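PDB 7MIE: PlzA from Borrelia burgdorferi, which binds the second messenger c-di-GMP through its xPilZ domain and probably acts as its receptor in signalling. Local coordinates for residues M60-Y65 and A93-L98; E171-D176 and M277-Y282; G209-I214 and L229-E234. All blocks are in the same frame, centred on the assembly; numbering follows the deposited sequence.

Contact 1 of 3, residues M60-Y65 and A93-L98; sequences MRIGSY and AKNKNL
Two tight turns meet at one end of the curled antiparallel sheet of the PilZN3 domain, where Ile62 packs against Asn95. Ile62 opens a type II' turn that joins strands 57-62 and 65-74 into a two-residue hairpin. Its ends are tied by Ile62 N to Tyr65 O (2.9 Å) and Tyr65 N to Ile62 O (3.1 Å). Asn95, in the connection from helix 88-94, opens a type I' turn that leads into strand 98-102.

The touching group is the branch methyl of Ile62. Ile62 CG2 lies 3.6 Å from Asn95 CB and 3.8 Å from Asn95 ND2, so it rests alongside the stem of the amide. Ile62 CG2 also comes within 4.0 Å of Leu98 O. The two side chains run past each other in opposite directions.

Asn95 turns its CG away from the backbone N (chi1 -160°). This lets its amide reach the far end of its own turn. Asn95 ND2 donates to Leu98 O at 2.9 Å, nearly straight at 167°. Leu98 O is close to the amide plane, but the nitrogen approaches from above the carbonyl plane, 50° out. The bond fixes the amide's rotation. Ile62 also touches Ala91 and Leu92 of helix 88-94.

The contact thus joins a hairpin tip to a helix-to-strand connection, in an antiparallel sheet that closes on itself as in PilZ-type beta-barrels.

Contact 2 of 3, residues E171-D176 and M277-Y282; sequences ERIIID and MLIHDY. With C2E (9,9'-[(2R,3R,3aS,5S,7aR,9R,10R,10aS,12S,14aR)-3,5,10,12-tetrahydroxy-5,12-dioxidooctahydro-2H,7H-difuro[3,2-d:3',2'-j][1,3,7,9,2,8]tetraoxadiphosphacyclododecine-2,9-diyl]bis(2-amino-1,9-dihydro-6H-purin-6-one)), chain C.
Apolar contacts join Ile173 of the short strand 173-174 to Tyr282 and Ile279 of the C-terminal helix 273-283. Ile173 spreads along one face of the Tyr282 ring. Its CD1 reaches Tyr282 CD2 at 3.4 Å, near the root of the ring. Its other methyl makes a CH-pi contact farther out: Ile173 CG2 is 4.0 Å from the Tyr282 ring centroid, 19° off the normal. Tyr282 CG is anti to its backbone N (chi1 172°), which brings the ring up to the strand. Ile173 CD1 also meets Ile279 CD1 at 4.1 Å. Ile279 also packs on Leu206 of strand 198-207, so the helix covers this strand too.

Polar contacts are carried by the preceding residue, which reaches for the ligand. Arg172 NH2 donates to the phosphate oxygen O11 of c-di-GMP at 2.8 Å, with a nearly straight angle of 168°. P11 lies at the edge of the guanidinium, in its plane. Arg172 NH2 also bonds O6 of a second c-di-GMP.

Face contact adds to this: one guanine of the first c-di-GMP lies over a face of the Arg172 guanidinium, with C4 3.7 Å above its plane. Arg172 NH1 approaches C6 of that base to 3.4 Å. The side chain is extended from CG to NE, which carries the group this far. Arg168 also binds the ligand; Arg168 and Arg172 form the RxxxR motif of PilZ c-di-GMP sites.

Contact 3 of 3, residues G209-I214 and L229-E234; sequences GGALVI and LIFSFE. With C2E (9,9'-[(2R,3R,3aS,5S,7aR,9R,10R,10aS,12S,14aR)-3,5,10,12-tetrahydroxy-5,12-dioxidooctahydro-2H,7H-difuro[3,2-d:3',2'-j][1,3,7,9,2,8]tetraoxadiphosphacyclododecine-2,9-diyl]bis(2-amino-1,9-dihydro-6H-purin-6-one)), chain C.
Ser207 OG draws together the start of segment 209-214 and the ligand. It has weak hydrogen bonds with Gly209 N and Gly210 N, and it is hydrogen-bonded to c-di-GMP. Asp205, Ser207 and Gly210 fit the DxSxxG motif of PilZ domains, set at the turn between strands 198-207 and 210-215.

Segment 209-214 has two sides. Its outer side meets c-di-GMP. The glycines have no side chains there, so the main chain comes right up to the nucleotide: Gly209 C lies 3.3 Å from the ligand's O2'. Ala211 N is 3.3 Å from C2 of the guanine, and Gly210 O is 3.4 Å from its N2. Leu212 adds a side chain on this side, its CB 3.6 Å from the guanine O6.

The inner side faces strand 228-233. Strands 210-215 and 228-233 are not paired; they belong to a six-stranded antiparallel beta-barrel and meet in its interior. Phe231 reaches across the barrel interior, its CG anti to its backbone N (chi1 167°). Ala190 and Ile242, on the strands flanking 228-233, also touch the Phe231 side chain.

Ala211 CB sits over one face of the Phe231 ring, nearer its rim than its centre, and is 4.1 Å from Phe231 CZ. The Val213 and Phe231 side chains pass one another, running opposite ways, and Val213 CG1 comes within 3.7 Å of Phe231 CE1.

From the N terminus, contact 1 comes first. It closes a loop of 27 residues that holds strand 78-84 and most of strand 65-74 and helix 88-94, within the PilZN3 domain. Helix 149-164 then leads on to segment 171-176, where contact 2 opens. Contact 2 closes only at the C-terminal helix, so the other strands of the second sheet lie inside its loop. Contact 3 is nested inside that loop and joins two strands across the barrel interior. Contacts 2 and 3 touch through Leu278 and Phe233, and both reach c-di-GMP. Contact 1 stands apart, its centre about 33 Å from that of contact 2, on the opposite side of the chain's centre.

Contact 1 of 3, residues M60-Y65 and A93-L98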
loop_
_atom_site.group_PDB
_atom_site.type_symbol
_atom_site.label_atom_id
_atom_site.label_comp_id
_atom_site.label_asym_id
_atom_site.label_seq_id
_atom_site.Cartn_x
_atom_site.Cartn_y
_atom_site.Cartn_z
ATOM N N MET A 60 -3.901 3.431 17.730
ATOM C CA MET A 60 -5.343 3.406 17.877
ATOM C C MET A 60 -5.693 3.294 19.364
ATOM O O MET A 60 -5.076 2.484 20.044
ATOM C CB MET A 60 -5.881 2.162 17.170
ATOM C CG MET A 60 -7.203 1.661 17.737
ATOM S SD MET A 60 -8.557 2.513 16.937
ATOM C CE MET A 60 -8.294 1.776 15.313
ATOM N N ARG A 61 -6.653 4.108 19.827
ATOM C CA ARG A 61 -7.149 4.033 21.192
ATOM C C ARG A 61 -8.619 3.654 21.185
ATOM O O ARG A 61 -9.429 4.215 20.429
ATOM C CB ARG A 61 -7.151 5.427 21.815
ATOM C CG ARG A 61 -5.866 5.790 22.509
ATOM C CD ARG A 61 -5.819 5.141 23.892
ATOM N NE ARG A 61 -4.478 5.603 23.806
ATOM C CZ ARG A 61 -4.009 6.704 24.374
ATOM N NH1 ARG A 61 -4.783 7.413 25.183
ATOM N NH2 ARG A 61 -2.750 7.039 24.173
ATOM N N ILE A 62 -8.957 2.695 22.062
ATOM C CA ILE A 62 -10.331 2.228 22.213
ATOM C C ILE A 62 -10.601 2.218 23.707
ATOM O O ILE A 62 -10.237 1.264 24.396
ATOM C CB ILE A 62 -10.526 0.843 21.575
ATOM C CG1 ILE A 62 -10.091 0.827 20.094
ATOM C CG2 ILE A 62 -12.001 0.408 21.708
ATOM C CD1 ILE A 62 -9.632 -0.525 19.615
ATOM N N GLY A 63 -11.159 3.324 24.208
ATOM C CA GLY A 63 -11.147 3.566 25.642
ATOM C C GLY A 63 -9.708 3.740 26.127
ATOM O O GLY A 63 -8.968 4.586 25.613
ATOM N N SER A 64 -9.308 2.918 27.106
ATOM C CA SER A 64 -7.935 3.026 27.581
ATOM C C SER A 64 -7.066 1.963 26.898
ATOM O O SER A 64 -5.845 1.998 27.034
ATOM C CB SER A 64 -7.865 2.936 29.092
ATOM O OG SER A 64 -8.228 1.632 29.471
ATOM N N TYR A 65 -7.683 1.100 26.078
ATOM C CA TYR A 65 -6.921 0.138 25.303
ATOM C C TYR A 65 -6.152 0.861 24.201
ATOM O O TYR A 65 -6.685 1.772 23.572
ATOM C CB TYR A 65 -7.876 -0.868 24.666
ATOM C CG TYR A 65 -7.222 -1.850 23.733
ATOM C CD1 TYR A 65 -6.575 -2.964 24.223
ATOM C CD2 TYR A 65 -7.152 -1.608 22.360
ATOM C CE1 TYR A 65 -5.952 -3.878 23.377
ATOM C CE2 TYR A 65 -6.559 -2.520 21.504
ATOM C CZ TYR A 65 -5.945 -3.647 22.010
ATOM O OH TYR A 65 -5.326 -4.551 21.184
ATOM N N ALA A 93 -15.126 -4.201 18.469
ATOM C CA ALA A 93 -16.469 -4.772 18.536
ATOM C C ALA A 93 -17.087 -4.512 19.896
ATOM O O ALA A 93 -18.293 -4.331 19.978
ATOM C CB ALA A 93 -16.400 -6.247 18.261
ATOM N N LYS A 94 -16.256 -4.498 20.945
ATOM C CA LYS A 94 -16.756 -4.278 22.295
ATOM C C LYS A 94 -17.137 -2.807 22.485
ATOM O O LYS A 94 -17.861 -2.448 23.409
ATOM C CB LYS A 94 -15.701 -4.791 23.267
ATOM C CG LYS A 94 -15.611 -6.313 23.241
ATOM C CD LYS A 94 -14.521 -6.888 24.108
ATOM C CE LYS A 94 -14.929 -8.254 24.620
ATOM N NZ LYS A 94 -14.059 -8.676 25.744
ATOM N N ASN A 95 -16.652 -1.934 21.602
ATOM C CA ASN A 95 -16.909 -0.512 21.741
ATOM C C ASN A 95 -17.788 -0.008 20.586
ATOM O O ASN A 95 -17.649 1.135 20.167
ATOM C CB ASN A 95 -15.566 0.234 21.765
ATOM C CG ASN A 95 -15.663 1.620 22.363
ATOM O OD1 ASN A 95 -16.236 1.760 23.442
ATOM N ND2 ASN A 95 -15.134 2.642 21.683
ATOM N N LYS A 96 -18.658 -0.871 20.035
ATOM C CA LYS A 96 -19.633 -0.522 19.015
ATOM C C LYS A 96 -18.890 -0.042 17.760
ATOM O O LYS A 96 -19.393 0.797 17.032
ATOM C CB LYS A 96 -20.645 0.520 19.530
ATOM C CG LYS A 96 -21.405 0.127 20.816
ATOM C CD LYS A 96 -22.220 -1.151 20.668
ATOM C CE LYS A 96 -23.052 -1.580 21.872
ATOM N NZ LYS A 96 -22.284 -1.544 23.145
ATOM N N ASN A 97 -17.715 -0.617 17.532
ATOM C CA ASN A 97 -16.914 -0.363 16.325
ATOM C C ASN A 97 -16.485 1.097 16.165
ATOM O O ASN A 97 -16.245 1.565 15.037
ATOM C CB ASN A 97 -17.615 -0.905 15.083
ATOM C CG ASN A 97 -17.478 -2.404 14.975
ATOM O OD1 ASN A 97 -18.297 -3.066 14.325
ATOM N ND2 ASN A 97 -16.489 -2.968 15.618
ATOM N N LEU A 98 -16.250 1.782 17.287
ATOM C CA LEU A 98 -15.708 3.128 17.310
ATOM C C LEU A 98 -14.371 3.113 18.029
ATOM O O LEU A 98 -14.157 2.370 18.978
ATOM C CB LEU A 98 -16.657 4.034 18.107
ATOM C CG LEU A 98 -18.074 4.173 17.549
ATOM C CD1 LEU A 98 -18.965 4.939 18.530
ATOM C CD2 LEU A 98 -18.061 4.860 16.197
#

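Contact 2 of 3, residues E171-D176 and M277-Y282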
loop_
_atom_site.group_PDB
_atom_site.type_symbol
_atom_site.label_atom_id
_atom_site.label_comp_id
_atom_site.label_asym_id
_atom_site.label_seq_id
_atom_site.Cartn_x
_atom_site.Cartn_y
_atom_site.Cartn_z
ATOM N N GLU A 171 7.533 5.038 -6.163
ATOM C CA GLU A 171 8.879 4.602 -6.494
ATOM C C GLU A 171 8.843 3.120 -6.892
ATOM O O GLU A 171 7.969 2.324 -6.532
ATOM C CB GLU A 171 9.843 4.918 -5.336
ATOM C CG GLU A 171 9.517 4.211 -4.018
ATOM C CD GLU A 171 8.592 4.961 -3.073
ATOM O OE1 GLU A 171 8.971 5.133 -1.928
ATOM O OE2 GLU A 171 7.478 5.377 -3.508
ATOM N N ARG A 172 9.830 2.784 -7.700
ATOM C CA ARG A 172 10.087 1.410 -8.067
ATOM C C ARG A 172 11.296 0.956 -7.269
ATOM O O ARG A 172 12.227 1.742 -7.018
ATOM C CB ARG A 172 10.292 1.329 -9.583
ATOM C CG ARG A 172 9.019 1.700 -10.336
ATOM C CD ARG A 172 9.274 1.748 -11.826
ATOM N NE ARG A 172 7.985 2.124 -12.414
ATOM C CZ ARG A 172 7.764 2.247 -13.724
ATOM N NH1 ARG A 172 8.730 1.975 -14.581
ATOM N NH2 ARG A 172 6.565 2.619 -14.148
ATOM N N ILE A 173 11.258 -0.302 -6.835
ATOM C CA ILE A 173 12.337 -0.868 -6.038
ATOM C C ILE A 173 13.355 -1.507 -6.975
ATOM O O ILE A 173 13.048 -2.501 -7.619
ATOM C CB ILE A 173 11.768 -1.923 -5.065
ATOM C CG1 ILE A 173 10.680 -1.333 -4.159
ATOM C CG2 ILE A 173 12.919 -2.548 -4.248
ATOM C CD1 ILE A 173 9.808 -2.411 -3.434
ATOM N N ILE A 174 14.587 -0.963 -7.032
ATOM C CA ILE A 174 15.623 -1.556 -7.870
ATOM C C ILE A 174 16.209 -2.744 -7.134
ATOM O O ILE A 174 16.549 -2.615 -5.959
ATOM C CB ILE A 174 16.742 -0.526 -8.198
ATOM C CG1 ILE A 174 16.184 0.625 -9.038
ATOM C CG2 ILE A 174 17.907 -1.214 -8.909
ATOM C CD1 ILE A 174 17.160 1.768 -9.273
ATOM N N ILE A 175 16.332 -3.881 -7.828
ATOM C CA ILE A 175 16.792 -5.117 -7.206
ATOM C C ILE A 175 18.313 -5.084 -7.128
ATOM O O ILE A 175 18.961 -4.977 -8.152
ATOM C CB ILE A 175 16.322 -6.318 -8.042
ATOM C CG1 ILE A 175 14.784 -6.353 -8.034
ATOM C CG2 ILE A 175 16.925 -7.625 -7.530
ATOM C CD1 ILE A 175 14.132 -6.449 -6.647
ATOM N N ASP A 176 18.838 -5.144 -5.911
ATOM C CA ASP A 176 20.280 -5.140 -5.697
ATOM C C ASP A 176 20.526 -5.812 -4.352
ATOM O O ASP A 176 19.587 -6.292 -3.735
ATOM C CB ASP A 176 20.860 -3.722 -5.808
ATOM C CG ASP A 176 20.426 -2.756 -4.714
ATOM O OD1 ASP A 176 19.898 -3.209 -3.686
ATOM O OD2 ASP A 176 20.608 -1.539 -4.905
ATOM N N MET A 277 1.316 -7.127 -0.304
ATOM C CA MET A 277 1.871 -7.025 1.049
ATOM C C MET A 277 3.404 -7.206 1.072
ATOM O O MET A 277 4.087 -6.618 1.911
ATOM C CB MET A 277 1.227 -8.064 1.982
ATOM C CG MET A 277 -0.218 -7.783 2.365
ATOM S SD MET A 277 -0.506 -6.138 3.023
ATOM C CE MET A 277 -2.281 -6.103 3.322
ATOM N N LEU A 278 3.981 -7.969 0.134
ATOM C CA LEU A 278 5.439 -8.057 0.013
ATOM C C LEU A 278 6.032 -6.670 -0.293
ATOM O O LEU A 278 7.070 -6.287 0.261
ATOM C CB LEU A 278 5.778 -9.054 -1.109
ATOM C CG LEU A 278 7.201 -9.054 -1.672
ATOM C CD1 LEU A 278 8.110 -9.811 -0.712
ATOM C CD2 LEU A 278 7.239 -9.772 -3.021
ATOM N N ILE A 279 5.398 -5.938 -1.211
ATOM C CA ILE A 279 5.872 -4.592 -1.537
ATOM C C ILE A 279 5.649 -3.638 -0.362
ATOM O O ILE A 279 6.556 -2.880 0.021
ATOM C CB ILE A 279 5.207 -4.069 -2.827
ATOM C CG1 ILE A 279 5.478 -5.033 -3.997
ATOM C CG2 ILE A 279 5.703 -2.641 -3.153
ATOM C CD1 ILE A 279 6.965 -5.218 -4.333
ATOM N N HIS A 280 4.465 -3.695 0.240
ATOM C CA HIS A 280 4.214 -2.864 1.410
ATOM C C HIS A 280 5.256 -3.126 2.512
ATOM O O HIS A 280 5.785 -2.167 3.072
ATOM C CB HIS A 280 2.782 -3.133 1.907
ATOM C CG HIS A 280 2.437 -2.213 3.037
ATOM N ND1 HIS A 280 2.654 -2.579 4.363
ATOM C CD2 HIS A 280 1.882 -0.984 3.048
ATOM C CE1 HIS A 280 2.227 -1.600 5.145
ATOM N NE2 HIS A 280 1.775 -0.620 4.374
ATOM N N ASP A 281 5.567 -4.407 2.774
ATOM C CA ASP A 281 6.535 -4.784 3.808
ATOM C C ASP A 281 7.891 -4.137 3.530
ATOM O O ASP A 281 8.594 -3.714 4.455
ATOM C CB ASP A 281 6.656 -6.312 3.899
ATOM C CG ASP A 281 7.782 -6.740 4.826
ATOM O OD1 ASP A 281 7.580 -6.631 6.071
ATOM O OD2 ASP A 281 8.867 -7.131 4.303
ATOM N N TYR A 282 8.295 -4.071 2.251
ATOM C CA TYR A 282 9.586 -3.512 1.913
ATOM C C TYR A 282 9.699 -2.068 2.417
ATOM O O TYR A 282 10.741 -1.646 2.926
ATOM C CB TYR A 282 9.806 -3.563 0.396
ATOM C CG TYR A 282 11.054 -2.814 -0.003
ATOM C CD1 TYR A 282 12.293 -3.444 0.036
ATOM C CD2 TYR A 282 11.003 -1.493 -0.427
ATOM C CE1 TYR A 282 13.445 -2.761 -0.312
ATOM C CE2 TYR A 282 12.153 -0.782 -0.738
ATOM C CZ TYR A 282 13.374 -1.427 -0.690
ATOM O OH TYR A 282 14.486 -0.724 -1.077
HETATM P P1 C2E C . 1.310 2.144 -18.128
HETATM O O2P C2E C . 2.368 2.150 -19.146
HETATM O O1P C2E C . -0.049 1.558 -18.419
HETATM O "O5'" C2E C . 1.892 1.189 -16.973
HETATM C "C5'" C2E C . 1.021 0.845 -15.883
HETATM C "C4'" C2E C . 1.850 0.371 -14.711
HETATM O "O4'" C2E C . 2.660 -0.755 -15.115
HETATM C "C3'" C2E C . 2.874 1.378 -14.177
HETATM O "O3'" C2E C . 2.187 2.246 -13.283
HETATM C "C2'" C2E C . 3.741 0.405 -13.332
HETATM O "O2'" C2E C . 3.036 0.034 -12.164
HETATM C "C1'" C2E C . 3.773 -0.836 -14.241
HETATM N N9 C2E C . 4.990 -0.901 -15.035
HETATM C C8 C2E C . 5.173 -0.705 -16.386
HETATM N N7 C2E C . 6.415 -0.844 -16.763
HETATM C C5 C2E C . 7.096 -1.111 -15.571
HETATM C C6 C2E C . 8.472 -1.325 -15.331
HETATM O O6 C2E C . 9.395 -1.248 -16.156
HETATM N N1 C2E C . 8.721 -1.551 -13.965
HETATM C C2 C2E C . 7.761 -1.586 -12.973
HETATM N N2 C2E C . 8.165 -1.806 -11.704
HETATM N N3 C2E C . 6.467 -1.380 -13.193
HETATM C C4 C2E C . 6.221 -1.154 -14.513
HETATM P P11 C2E C . 2.905 3.649 -12.906
HETATM O O21 C2E C . 2.041 4.204 -11.825
HETATM O O11 C2E C . 4.337 3.333 -12.570
HETATM O O5A C2E C . 2.876 4.449 -14.307
HETATM C C5A C2E C . 1.588 5.007 -14.669
HETATM C C4A C2E C . 1.647 5.448 -16.105
HETATM O O4A C2E C . 2.611 6.517 -16.252
HETATM C C3A C2E C . 2.129 4.366 -17.072
HETATM O O3A C2E C . 1.012 3.528 -17.357
HETATM C C2A C2E C . 2.628 5.226 -18.229
HETATM O O2A C2E C . 1.565 5.724 -19.030
HETATM C C1A C2E C . 3.314 6.356 -17.452
HETATM N N91 C2E C . 4.730 6.151 -17.210
HETATM C C81 C2E C . 5.345 5.827 -16.019
HETATM N N71 C2E C . 6.641 5.712 -16.154
HETATM C C51 C2E C . 6.898 5.988 -17.500
HETATM C C61 C2E C . 8.121 6.028 -18.232
HETATM O O61 C2E C . 9.285 5.850 -17.852
HETATM N N11 C2E C . 7.905 6.358 -19.567
HETATM C C21 C2E C . 6.680 6.565 -20.151
HETATM N N21 C2E C . 6.699 6.858 -21.463
HETATM N N31 C2E C . 5.534 6.577 -19.470
HETATM C C41 C2E C . 5.721 6.257 -18.151
#

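Contact 3 of 3, residues G209-I214 and L229-E234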
loop_
_atom_site.group_PDB
_atom_site.type_symbol
_atom_site.label_atom_id
_atom_site.label_comp_id
_atom_site.label_asym_id
_atom_site.label_seq_id
_atom_site.Cartn_x
_atom_site.Cartn_y
_atom_site.Cartn_z
ATOM N N GLY A 209 2.548 -2.088 -8.963
ATOM C CA GLY A 209 1.763 -2.330 -10.172
ATOM C C GLY A 209 2.481 -3.109 -11.278
ATOM O O GLY A 209 1.877 -3.368 -12.334
ATOM N N GLY A 210 3.759 -3.465 -11.096
ATOM C CA GLY A 210 4.439 -4.182 -12.175
ATOM C C GLY A 210 5.898 -4.503 -11.865
ATOM O O GLY A 210 6.316 -4.463 -10.708
ATOM N N ALA A 211 6.683 -4.756 -12.927
ATOM C CA ALA A 211 8.039 -5.247 -12.784
ATOM C C ALA A 211 8.803 -4.990 -14.067
ATOM O O ALA A 211 8.199 -4.833 -15.123
ATOM C CB ALA A 211 8.047 -6.739 -12.468
ATOM N N LEU A 212 10.127 -4.889 -13.948
ATOM C CA LEU A 212 10.978 -4.930 -15.128
ATOM C C LEU A 212 11.827 -6.175 -14.980
ATOM O O LEU A 212 12.369 -6.405 -13.897
ATOM C CB LEU A 212 11.888 -3.694 -15.180
ATOM C CG LEU A 212 12.886 -3.679 -16.350
ATOM C CD1 LEU A 212 12.179 -3.535 -17.705
ATOM C CD2 LEU A 212 13.882 -2.542 -16.185
ATOM N N VAL A 213 11.881 -7.005 -16.040
ATOM C CA VAL A 213 12.676 -8.217 -15.988
ATOM C C VAL A 213 13.585 -8.240 -17.217
ATOM O O VAL A 213 13.288 -7.613 -18.223
ATOM C CB VAL A 213 11.809 -9.486 -15.942
ATOM C CG1 VAL A 213 10.914 -9.521 -14.700
ATOM C CG2 VAL A 213 10.984 -9.627 -17.224
ATOM N N ILE A 214 14.709 -8.944 -17.080
ATOM C CA ILE A 214 15.652 -9.150 -18.167
ATOM C C ILE A 214 15.668 -10.636 -18.515
ATOM O O ILE A 214 15.587 -11.479 -17.625
ATOM C CB ILE A 214 17.043 -8.624 -17.757
ATOM C CG1 ILE A 214 17.125 -7.119 -18.000
ATOM C CG2 ILE A 214 18.164 -9.383 -18.459
ATOM C CD1 ILE A 214 18.512 -6.529 -17.872
ATOM N N LEU A 229 0.884 -12.233 -20.201
ATOM C CA LEU A 229 1.888 -13.095 -19.614
ATOM C C LEU A 229 1.588 -13.361 -18.144
ATOM O O LEU A 229 0.694 -12.776 -17.553
ATOM C CB LEU A 229 3.271 -12.468 -19.810
ATOM C CG LEU A 229 3.442 -11.074 -19.212
ATOM C CD1 LEU A 229 3.785 -11.177 -17.728
ATOM C CD2 LEU A 229 4.522 -10.315 -19.956
ATOM N N ILE A 230 2.327 -14.314 -17.586
ATOM C CA ILE A 230 2.227 -14.632 -16.179
ATOM C C ILE A 230 3.644 -14.526 -15.625
ATOM O O ILE A 230 4.579 -15.145 -16.139
ATOM C CB ILE A 230 1.563 -16.007 -15.920
ATOM C CG1 ILE A 230 0.094 -16.011 -16.358
ATOM C CG2 ILE A 230 1.694 -16.391 -14.455
ATOM C CD1 ILE A 230 -0.481 -17.378 -16.634
ATOM N N PHE A 231 3.798 -13.634 -14.640
ATOM C CA PHE A 231 5.076 -13.435 -13.973
ATOM C C PHE A 231 5.029 -14.203 -12.668
ATOM O O PHE A 231 4.055 -14.119 -11.933
ATOM C CB PHE A 231 5.266 -11.930 -13.725
ATOM C CG PHE A 231 6.371 -11.510 -12.783
ATOM C CD1 PHE A 231 7.699 -11.706 -13.126
ATOM C CD2 PHE A 231 6.081 -10.854 -11.588
ATOM C CE1 PHE A 231 8.715 -11.257 -12.288
ATOM C CE2 PHE A 231 7.099 -10.402 -10.751
ATOM C CZ PHE A 231 8.411 -10.617 -11.105
ATOM N N SER A 232 6.094 -14.957 -12.384
ATOM C CA SER A 232 6.085 -15.737 -11.167
ATOM C C SER A 232 7.483 -15.851 -10.583
ATOM O O SER A 232 8.504 -15.715 -11.281
ATOM C CB SER A 232 5.455 -17.115 -11.415
ATOM O OG SER A 232 6.329 -17.912 -12.192
ATOM N N PHE A 233 7.501 -16.080 -9.274
ATOM C CA PHE A 233 8.745 -16.376 -8.586
ATOM C C PHE A 233 8.464 -17.220 -7.349
ATOM O O PHE A 233 7.370 -17.192 -6.793
ATOM C CB PHE A 233 9.444 -15.083 -8.159
ATOM C CG PHE A 233 8.543 -14.077 -7.479
ATOM C CD1 PHE A 233 7.838 -13.133 -8.224
ATOM C CD2 PHE A 233 8.442 -14.029 -6.093
ATOM C CE1 PHE A 233 7.038 -12.187 -7.589
ATOM C CE2 PHE A 233 7.647 -13.078 -5.463
ATOM C CZ PHE A 233 6.948 -12.152 -6.211
ATOM N N GLU A 234 9.498 -17.927 -6.886
ATOM C CA GLU A 234 9.345 -18.812 -5.742
ATOM C C GLU A 234 9.067 -17.948 -4.527
ATOM O O GLU A 234 9.670 -16.887 -4.361
ATOM C CB GLU A 234 10.613 -19.639 -5.523
ATOM C CG GLU A 234 10.909 -20.602 -6.660
ATOM C CD GLU A 234 10.560 -22.067 -6.431
ATOM O OE1 GLU A 234 11.195 -22.925 -7.080
ATOM O OE2 GLU A 234 9.638 -22.353 -5.632
HETATM P P1 C2E C . 1.310 2.144 -18.128
HETATM O O2P C2E C . 2.368 2.150 -19.146
HETATM O O1P C2E C . -0.049 1.558 -18.419
HETATM O "O5'" C2E C . 1.892 1.189 -16.973
HETATM C "C5'" C2E C . 1.021 0.845 -15.883
HETATM C "C4'" C2E C . 1.850 0.371 -14.711
HETATM O "O4'" C2E C . 2.660 -0.755 -15.115
HETATM C "C3'" C2E C . 2.874 1.378 -14.177
HETATM O "O3'" C2E C . 2.187 2.246 -13.283
HETATM C "C2'" C2E C . 3.741 0.405 -13.332
HETATM O "O2'" C2E C . 3.036 0.034 -12.164
HETATM C "C1'" C2E C . 3.773 -0.836 -14.241
HETATM N N9 C2E C . 4.990 -0.901 -15.035
HETATM C C8 C2E C . 5.173 -0.705 -16.386
HETATM N N7 C2E C . 6.415 -0.844 -16.763
HETATM C C5 C2E C . 7.096 -1.111 -15.571
HETATM C C6 C2E C . 8.472 -1.325 -15.331
HETATM O O6 C2E C . 9.395 -1.248 -16.156
HETATM N N1 C2E C . 8.721 -1.551 -13.965
HETATM C C2 C2E C . 7.761 -1.586 -12.973
HETATM N N2 C2E C . 8.165 -1.806 -11.704
HETATM N N3 C2E C . 6.467 -1.380 -13.193
HETATM C C4 C2E C . 6.221 -1.154 -14.513
HETATM P P11 C2E C . 2.905 3.649 -12.906
HETATM O O21 C2E C . 2.041 4.204 -11.825
HETATM O O11 C2E C . 4.337 3.333 -12.570
HETATM O O5A C2E C . 2.876 4.449 -14.307
HETATM C C5A C2E C . 1.588 5.007 -14.669
HETATM C C4A C2E C . 1.647 5.448 -16.105
HETATM O O4A C2E C . 2.611 6.517 -16.252
HETATM C C3A C2E C . 2.129 4.366 -17.072
HETATM O O3A C2E C . 1.012 3.528 -17.357
HETATM C C2A C2E C . 2.628 5.226 -18.229
HETATM O O2A C2E C . 1.565 5.724 -19.030
HETATM C C1A C2E C . 3.314 6.356 -17.452
HETATM N N91 C2E C . 4.730 6.151 -17.210
HETATM C C81 C2E C . 5.345 5.827 -16.019
HETATM N N71 C2E C . 6.641 5.712 -16.154
HETATM C C51 C2E C . 6.898 5.988 -17.500
HETATM C C61 C2E C . 8.121 6.028 -18.232
HETATM O O61 C2E C . 9.285 5.850 -17.852
HETATM N N11 C2E C . 7.905 6.358 -19.567
HETATM C C21 C2E C . 6.680 6.565 -20.151
HETATM N N21 C2E C . 6.699 6.858 -21.463
HETATM N N31 C2E C . 5.534 6.577 -19.470
HETATM C C41 C2E C . 5.721 6.257 -18.151
#